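Local coordinates for tartrate dehydrogenase/decarboxylase (PDB 3FLK), which oxidises tartrate with NAD and a magnesium or manganese ion, and also turns meso-tartrate into D-glycerate and D-malate into pyruvate, at residues H35-L39 and R318-A322; F176-E180 and Y214-W219. The protein carries 1 engineered substitution. All blocks are in the same frame, centred on the assembly; numbering follows the deposited sequence.

How the contacts relate
From the N terminus the chain runs through strand 6-13 and helix 17-35, and the loop after that helix, at 35-39, begins contact 1. This contact closes only some 280 residues later, when helix 317-336 packs against the loop near the end of the chain. Contact 2 lies wholly within that long excursion: helix 165-181 meets segment 214-219 after the chain has passed through strand 186-191 and helix 199-211. The two outermost strands of the sheet within this chain, 39-43 and 218-223, thus each have one contact at or beside their start. The contact centres are about 31 Å apart and the nearest atoms about 12 Å, so the two do not touch.

Contact 1: residues H35-L39 and R318-A322; sequences HGLAL and RYQRA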
ATOM      1  N   HIS A  35     -33.573 -12.955 -19.077  1.00 26.65           N
ATOM      2  CA  HIS A  35     -33.404 -14.327 -18.592  1.00 26.87           C
ATOM      3  C   HIS A  35     -34.541 -14.804 -17.687  1.00 26.94           C
ATOM      4  O   HIS A  35     -34.478 -15.901 -17.128  1.00 27.06           O
ATOM      5  CB  HIS A  35     -32.042 -14.484 -17.907  1.00 26.78           C
ATOM      6  CG  HIS A  35     -30.884 -14.287 -18.832  1.00 26.77           C
ATOM      7  ND1 HIS A  35     -30.381 -15.302 -19.618  1.00 26.68           N
ATOM      8  CD2 HIS A  35     -30.145 -13.189 -19.117  1.00 26.72           C
ATOM      9  CE1 HIS A  35     -29.373 -14.840 -20.338  1.00 26.92           C
ATOM     10  NE2 HIS A  35     -29.211 -13.560 -20.053  1.00 26.70           N
ATOM     11  N   GLY A  36     -35.580 -13.982 -17.561  1.00 27.16           N
ATOM     12  CA  GLY A  36     -36.771 -14.338 -16.793  1.00 27.38           C
ATOM     13  C   GLY A  36     -36.553 -14.423 -15.294  1.00 27.65           C
ATOM     14  O   GLY A  36     -37.188 -15.233 -14.614  1.00 27.73           O
ATOM     15  N   LEU A  37     -35.655 -13.587 -14.777  1.00 27.65           N
ATOM     16  CA  LEU A  37     -35.382 -13.545 -13.343  1.00 27.74           C
ATOM     17  C   LEU A  37     -36.455 -12.736 -12.633  1.00 27.86           C
ATOM     18  O   LEU A  37     -36.973 -11.758 -13.179  1.00 27.96           O
ATOM     19  CB  LEU A  37     -34.007 -12.925 -13.056  1.00 27.59           C
ATOM     20  CG  LEU A  37     -32.788 -13.265 -13.919  1.00 27.51           C
ATOM     21  CD1 LEU A  37     -31.606 -12.402 -13.510  1.00 27.26           C
ATOM     22  CD2 LEU A  37     -32.424 -14.743 -13.851  1.00 27.53           C
ATOM     23  N   ALA A  38     -36.785 -13.145 -11.412  1.00 28.00           N
ATOM     24  CA  ALA A  38     -37.711 -12.384 -10.585  1.00 28.07           C
ATOM     25  C   ALA A  38     -36.935 -11.626  -9.514  1.00 28.16           C
ATOM     26  O   ALA A  38     -36.445 -12.217  -8.548  1.00 28.17           O
ATOM     27  CB  ALA A  38     -38.760 -13.297  -9.969  1.00 28.21           C
ATOM     28  N   LEU A  39     -36.807 -10.317  -9.715  1.00 28.17           N
ATOM     29  CA  LEU A  39     -36.102  -9.446  -8.781  1.00 28.13           C
ATOM     30  C   LEU A  39     -37.008  -8.314  -8.316  1.00 28.28           C
ATOM     31  O   LEU A  39     -37.754  -7.738  -9.110  1.00 28.36           O
ATOM     32  CB  LEU A  39     -34.835  -8.868  -9.423  1.00 28.00           C
ATOM     33  CG  LEU A  39     -33.763  -9.805  -9.995  1.00 27.83           C
ATOM     34  CD1 LEU A  39     -32.679  -8.989 -10.685  1.00 27.58           C
ATOM     35  CD2 LEU A  39     -33.153 -10.715  -8.930  1.00 27.62           C
ATOM     36  N   ARG A 318     -30.185 -19.708 -15.129  1.00 28.06           N
ATOM     37  CA  ARG A 318     -30.653 -18.407 -15.615  1.00 27.39           C
ATOM     38  C   ARG A 318     -29.830 -17.252 -15.033  1.00 26.78           C
ATOM     39  O   ARG A 318     -29.481 -16.306 -15.744  1.00 26.53           O
ATOM     40  CB  ARG A 318     -32.135 -18.207 -15.277  1.00 27.41           C
ATOM     41  CG  ARG A 318     -33.086 -19.172 -15.972  1.00 27.54           C
ATOM     42  CD  ARG A 318     -34.514 -18.973 -15.484  1.00 27.68           C
ATOM     43  NE  ARG A 318     -35.469 -19.793 -16.227  1.00 28.56           N
ATOM     44  CZ  ARG A 318     -36.144 -19.384 -17.299  1.00 29.20           C
ATOM     45  NH1 ARG A 318     -35.979 -18.155 -17.773  1.00 28.95           N
ATOM     46  NH2 ARG A 318     -36.990 -20.209 -17.904  1.00 29.26           N
ATOM     47  N   TYR A 319     -29.524 -17.348 -13.741  1.00 26.02           N
ATOM     48  CA  TYR A 319     -28.757 -16.322 -13.037  1.00 25.46           C
ATOM     49  C   TYR A 319     -27.292 -16.294 -13.459  1.00 25.14           C
ATOM     50  O   TYR A 319     -26.686 -15.221 -13.539  1.00 25.02           O
ATOM     51  CB  TYR A 319     -28.892 -16.497 -11.523  1.00 25.30           C
ATOM     52  CG  TYR A 319     -30.229 -16.035 -10.993  1.00 24.94           C
ATOM     53  CD1 TYR A 319     -30.382 -14.758 -10.462  1.00 24.77           C
ATOM     54  CD2 TYR A 319     -31.350 -16.870 -11.039  1.00 25.03           C
ATOM     55  CE1 TYR A 319     -31.611 -14.319  -9.981  1.00 24.75           C
ATOM     56  CE2 TYR A 319     -32.586 -16.441 -10.562  1.00 24.86           C
ATOM     57  CZ  TYR A 319     -32.708 -15.163 -10.037  1.00 24.99           C
ATOM     58  OH  TYR A 319     -33.922 -14.728  -9.560  1.00 25.27           O
ATOM     59  N   GLN A 320     -26.732 -17.470 -13.738  1.00 24.85           N
ATOM     60  CA  GLN A 320     -25.357 -17.576 -14.223  1.00 24.55           C
ATOM     61  C   GLN A 320     -25.211 -16.964 -15.617  1.00 24.36           C
ATOM     62  O   GLN A 320     -24.224 -16.278 -15.897  1.00 24.22           O
ATOM     63  CB  GLN A 320     -24.881 -19.030 -14.223  1.00 24.69           C
ATOM     64  CG  GLN A 320     -23.387 -19.199 -14.497  1.00 25.17           C
ATOM     65  CD  GLN A 320     -22.513 -18.473 -13.482  1.00 26.07           C
ATOM     66  OE1 GLN A 320     -22.636 -18.684 -12.273  1.00 26.19           O
ATOM     67  NE2 GLN A 320     -21.628 -17.610 -13.972  1.00 26.41           N
ATOM     68  N   ARG A 321     -26.195 -17.212 -16.478  1.00 23.99           N
ATOM     69  CA  ARG A 321     -26.215 -16.644 -17.824  1.00 23.84           C
ATOM     70  C   ARG A 321     -26.411 -15.132 -17.786  1.00 23.32           C
ATOM     71  O   ARG A 321     -25.851 -14.413 -18.612  1.00 23.20           O
ATOM     72  CB  ARG A 321     -27.305 -17.294 -18.681  1.00 24.05           C
ATOM     73  CG  ARG A 321     -26.986 -18.713 -19.126  1.00 25.38           C
ATOM     74  CD  ARG A 321     -27.934 -19.174 -20.232  1.00 27.73           C
ATOM     75  NE  ARG A 321     -29.304 -19.358 -19.753  1.00 29.17           N
ATOM     76  CZ  ARG A 321     -29.817 -20.520 -19.354  1.00 30.31           C
ATOM     77  NH1 ARG A 321     -29.077 -21.623 -19.374  1.00 30.90           N
ATOM     78  NH2 ARG A 321     -31.074 -20.580 -18.937  1.00 30.66           N
ATOM     79  N   ALA A 322     -27.211 -14.662 -16.830  1.00 22.84           N
ATOM     80  CA  ALA A 322     -27.419 -13.229 -16.620  1.00 22.42           C
ATOM     81  C   ALA A 322     -26.111 -12.542 -16.223  1.00 22.18           C
ATOM     82  O   ALA A 322     -25.780 -11.485 -16.761  1.00 21.97           O
ATOM     83  CB  ALA A 322     -28.496 -12.985 -15.579  1.00 22.31           C
TER
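L37 and Y319 form the apolar middle of this contact. Methyl CD2 of L37 sits over the centre of one face of the Y319 ring, 3.6 Å from the centroid and 7° off the normal, a CH-pi contact. The other branch of the same leucine, CD1, reaches CB of A322 at 3.8 Å, so the leucine fork engages two residues of one helix. L39 approaches from the edge of the tyrosine, its CD2 4.1 Å from Y319 CE1, while L309 of helix 299-313 adjoins L37, L39, Y319 and A322.

H35 lies against the helix backbone. Its ring faces the peptide joining R321 to A322, with CE1 3.6 Å from R321 CB and CD2 3.7 Å from A322 CA. With CG of H35 beside its backbone N (chi1 -64°), the imidazole is laid on this peptide of helix 317-336; NE2 is held further on by a hydrogen bond to D325.

One polar bond spans the segments. R318 stretches its chain, extended from CG to NE, past the H35 carbonyl, and NH1 donates to H35 O at 2.8 Å. The oxygen lies in the guanidinium plane, whereas the donor stands 50° out of the carbonyl plane. G36, with positive phi, follows directly and turns the chain out of the helix.

The contact packs the helix-to-strand connection of a beta-alpha-beta unit, between strands 6-13 and 39-43, against helix 317-336 at one edge of the isocitrate/isopropylmalate dehydrogenase fold, away from the NADH and oxalate sites.

Contact 2: residues F176-E180 and Y214-W219; sequences FDLAE and YPHVSW
The hydroxyl of Y214 donates a hydrogen bond to D177, OH 2.6 Å from OD1, meeting this oxygen from above the carboxylate plane. OD2 of the same aspartate forms a salt bridge with K173, so both oxygens are engaged. One helical turn on, E180 takes a second bond: H216 ND1 donates to OE2 at 2.9 Å, with an N-H...O angle of 161°. ND1 meets OE2 on the syn side of the carboxylate, somewhat out of its plane, while OE2 lies nearly in the imidazole plane. The other oxygen, OE1, receives a bond from a water at 2.6 Å that in turn accepts from the backbone N of H216. E180 can face H216 in this two-pronged way because its chain bends at CB-CG (chi2 68°).

CB of F176 stands over the centre of the Y214 ring, 3.5 Å from the centroid, in a CH-pi contact. The two rings themselves meet obliquely, their planes 32° apart. Beyond the tyrosine, V217 CG1 approaches F176 CD1 at 3.7 Å and also touches A179 CB, while W219 CB lies beside the far end of the phenylalanine ring. V187 of strand 186-191 backs F176, A179 and V217.

The type I turn Y214-V217 leads into strand 218-223, outermost in this chain's sheet. Strands 186-191 and 218-223 with helix 199-211 form a parallel beta-alpha-beta unit; the preceding helix 165-181 is fastened to the start of its second strand.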
ATOM      1  N   PHE A 176      -7.775 -20.404  -0.404  1.00 13.29           N
ATOM      2  CA  PHE A 176      -7.201 -21.657  -0.895  1.00 13.63           C
ATOM      3  C   PHE A 176      -8.225 -22.517  -1.635  1.00 13.93           C
ATOM      4  O   PHE A 176      -7.894 -23.126  -2.653  1.00 13.92           O
ATOM      5  CB  PHE A 176      -6.520 -22.442   0.238  1.00 13.53           C
ATOM      6  CG  PHE A 176      -5.102 -22.015   0.496  1.00 13.34           C
ATOM      7  CD1 PHE A 176      -4.046 -22.634  -0.165  1.00 13.36           C
ATOM      8  CD2 PHE A 176      -4.821 -20.984   1.384  1.00 13.29           C
ATOM      9  CE1 PHE A 176      -2.729 -22.236   0.056  1.00 13.30           C
ATOM     10  CE2 PHE A 176      -3.507 -20.576   1.613  1.00 13.60           C
ATOM     11  CZ  PHE A 176      -2.459 -21.206   0.949  1.00 13.44           C
ATOM     12  N   ASP A 177      -9.461 -22.551  -1.133  1.00 14.46           N
ATOM     13  CA  ASP A 177     -10.566 -23.218  -1.829  1.00 15.34           C
ATOM     14  C   ASP A 177     -10.796 -22.609  -3.216  1.00 15.64           C
ATOM     15  O   ASP A 177     -11.014 -23.333  -4.189  1.00 15.57           O
ATOM     16  CB  ASP A 177     -11.860 -23.147  -1.011  1.00 15.59           C
ATOM     17  CG  ASP A 177     -11.900 -24.157   0.129  1.00 16.67           C
ATOM     18  OD1 ASP A 177     -11.085 -25.102   0.140  1.00 18.34           O
ATOM     19  OD2 ASP A 177     -12.760 -24.006   1.022  1.00 18.09           O
ATOM     20  N   LEU A 178     -10.737 -21.278  -3.291  1.00 15.98           N
ATOM     21  CA  LEU A 178     -10.905 -20.546  -4.548  1.00 16.36           C
ATOM     22  C   LEU A 178      -9.781 -20.868  -5.532  1.00 16.63           C
ATOM     23  O   LEU A 178     -10.041 -21.165  -6.700  1.00 16.49           O
ATOM     24  CB  LEU A 178     -10.987 -19.034  -4.285  1.00 16.23           C
ATOM     25  CG  LEU A 178     -11.373 -18.086  -5.430  1.00 16.50           C
ATOM     26  CD1 LEU A 178     -12.790 -18.333  -5.921  1.00 16.94           C
ATOM     27  CD2 LEU A 178     -11.220 -16.638  -4.979  1.00 16.62           C
ATOM     28  N   ALA A 179      -8.541 -20.822  -5.046  1.00 17.13           N
ATOM     29  CA  ALA A 179      -7.367 -21.161  -5.844  1.00 17.81           C
ATOM     30  C   ALA A 179      -7.441 -22.583  -6.410  1.00 18.53           C
ATOM     31  O   ALA A 179      -7.061 -22.814  -7.555  1.00 18.42           O
ATOM     32  CB  ALA A 179      -6.102 -20.986  -5.029  1.00 17.61           C
ATOM     33  N   GLU A 180      -7.936 -23.517  -5.600  1.00 19.51           N
ATOM     34  CA  GLU A 180      -8.099 -24.915  -6.006  1.00 20.80           C
ATOM     35  C   GLU A 180      -9.025 -25.051  -7.224  1.00 21.28           C
ATOM     36  O   GLU A 180      -8.771 -25.864  -8.115  1.00 21.45           O
ATOM     37  CB  GLU A 180      -8.612 -25.753  -4.825  1.00 20.78           C
ATOM     38  CG  GLU A 180      -8.783 -27.256  -5.097  1.00 22.16           C
ATOM     39  CD  GLU A 180      -7.465 -27.989  -5.302  1.00 23.39           C
ATOM     40  OE1 GLU A 180      -6.500 -27.708  -4.562  1.00 24.14           O
ATOM     41  OE2 GLU A 180      -7.399 -28.861  -6.199  1.00 24.11           O
ATOM     42  N   TYR A 214      -3.576 -28.299   1.109  1.00 21.30           N
ATOM     43  CA  TYR A 214      -3.795 -28.079  -0.321  1.00 21.06           C
ATOM     44  C   TYR A 214      -2.554 -28.422  -1.144  1.00 21.04           C
ATOM     45  O   TYR A 214      -1.822 -27.526  -1.573  1.00 21.04           O
ATOM     46  CB  TYR A 214      -4.240 -26.635  -0.589  1.00 20.89           C
ATOM     47  CG  TYR A 214      -5.560 -26.275   0.049  1.00 20.69           C
ATOM     48  CD1 TYR A 214      -6.754 -26.380  -0.664  1.00 20.48           C
ATOM     49  CD2 TYR A 214      -5.616 -25.830   1.369  1.00 20.40           C
ATOM     50  CE1 TYR A 214      -7.972 -26.049  -0.074  1.00 20.35           C
ATOM     51  CE2 TYR A 214      -6.823 -25.500   1.964  1.00 20.10           C
ATOM     52  CZ  TYR A 214      -7.995 -25.610   1.242  1.00 20.28           C
ATOM     53  OH  TYR A 214      -9.184 -25.280   1.847  1.00 20.55           O
ATOM     54  N   PRO A 215      -2.312 -29.730  -1.370  1.00 21.09           N
ATOM     55  CA  PRO A 215      -1.154 -30.181  -2.144  1.00 21.06           C
ATOM     56  C   PRO A 215      -1.090 -29.617  -3.572  1.00 20.89           C
ATOM     57  O   PRO A 215       0.006 -29.425  -4.097  1.00 20.95           O
ATOM     58  CB  PRO A 215      -1.315 -31.709  -2.170  1.00 21.22           C
ATOM     59  CG  PRO A 215      -2.749 -31.963  -1.836  1.00 21.31           C
ATOM     60  CD  PRO A 215      -3.123 -30.867  -0.892  1.00 21.04           C
ATOM     61  N   HIS A 216      -2.245 -29.346  -4.180  1.00 20.67           N
ATOM     62  CA  HIS A 216      -2.292 -28.843  -5.560  1.00 20.63           C
ATOM     63  C   HIS A 216      -1.984 -27.348  -5.684  1.00 20.52           C
ATOM     64  O   HIS A 216      -1.585 -26.879  -6.755  1.00 20.60           O
ATOM     65  CB  HIS A 216      -3.648 -29.133  -6.215  1.00 20.66           C
ATOM     66  CG  HIS A 216      -4.078 -30.566  -6.131  1.00 21.22           C
ATOM     67  ND1 HIS A 216      -5.392 -30.936  -5.946  1.00 21.56           N
ATOM     68  CD2 HIS A 216      -3.369 -31.719  -6.196  1.00 21.53           C
ATOM     69  CE1 HIS A 216      -5.475 -32.254  -5.907  1.00 22.05           C
ATOM     70  NE2 HIS A 216      -4.262 -32.753  -6.059  1.00 21.70           N
ATOM     71  N   VAL A 217      -2.171 -26.608  -4.593  1.00 20.19           N
ATOM     72  CA  VAL A 217      -2.022 -25.149  -4.616  1.00 19.92           C
ATOM     73  C   VAL A 217      -0.592 -24.682  -4.315  1.00 19.92           C
ATOM     74  O   VAL A 217      -0.015 -25.002  -3.274  1.00 19.94           O
ATOM     75  CB  VAL A 217      -3.047 -24.450  -3.676  1.00 19.93           C
ATOM     76  CG1 VAL A 217      -2.877 -22.933  -3.704  1.00 19.57           C
ATOM     77  CG2 VAL A 217      -4.468 -24.822  -4.071  1.00 19.56           C
ATOM     78  N   SER A 218      -0.033 -23.935  -5.260  1.00 19.86           N
ATOM     79  CA  SER A 218       1.239 -23.250  -5.084  1.00 19.96           C
ATOM     80  C   SER A 218       0.995 -21.989  -4.249  1.00 19.71           C
ATOM     81  O   SER A 218       0.013 -21.277  -4.469  1.00 19.64           O
ATOM     82  CB  SER A 218       1.804 -22.883  -6.459  1.00 19.93           C
ATOM     83  OG  SER A 218       2.969 -22.086  -6.359  1.00 21.51           O
ATOM     84  N   TRP A 219       1.868 -21.716  -3.284  1.00 19.43           N
ATOM     85  CA  TRP A 219       1.688 -20.531  -2.442  1.00 19.25           C
ATOM     86  C   TRP A 219       2.986 -19.799  -2.111  1.00 18.93           C
ATOM     87  O   TRP A 219       4.040 -20.417  -1.945  1.00 18.67           O
ATOM     88  CB  TRP A 219       0.894 -20.864  -1.167  1.00 19.64           C
ATOM     89  CG  TRP A 219       1.721 -21.393  -0.027  1.00 20.34           C
ATOM     90  CD1 TRP A 219       2.168 -22.676   0.136  1.00 21.11           C
ATOM     91  CD2 TRP A 219       2.194 -20.655   1.112  1.00 20.66           C
ATOM     92  NE1 TRP A 219       2.894 -22.780   1.301  1.00 21.41           N
ATOM     93  CE2 TRP A 219       2.924 -21.557   1.920  1.00 20.84           C
ATOM     94  CE3 TRP A 219       2.075 -19.321   1.525  1.00 20.94           C
ATOM     95  CZ2 TRP A 219       3.534 -21.168   3.118  1.00 20.52           C
ATOM     96  CZ3 TRP A 219       2.683 -18.934   2.719  1.00 20.72           C
ATOM     97  CH2 TRP A 219       3.403 -19.857   3.499  1.00 20.72           C
TER
HETATM   98  O   HOH W   1      -4.994 -29.317  -3.187  1.00 18.37           O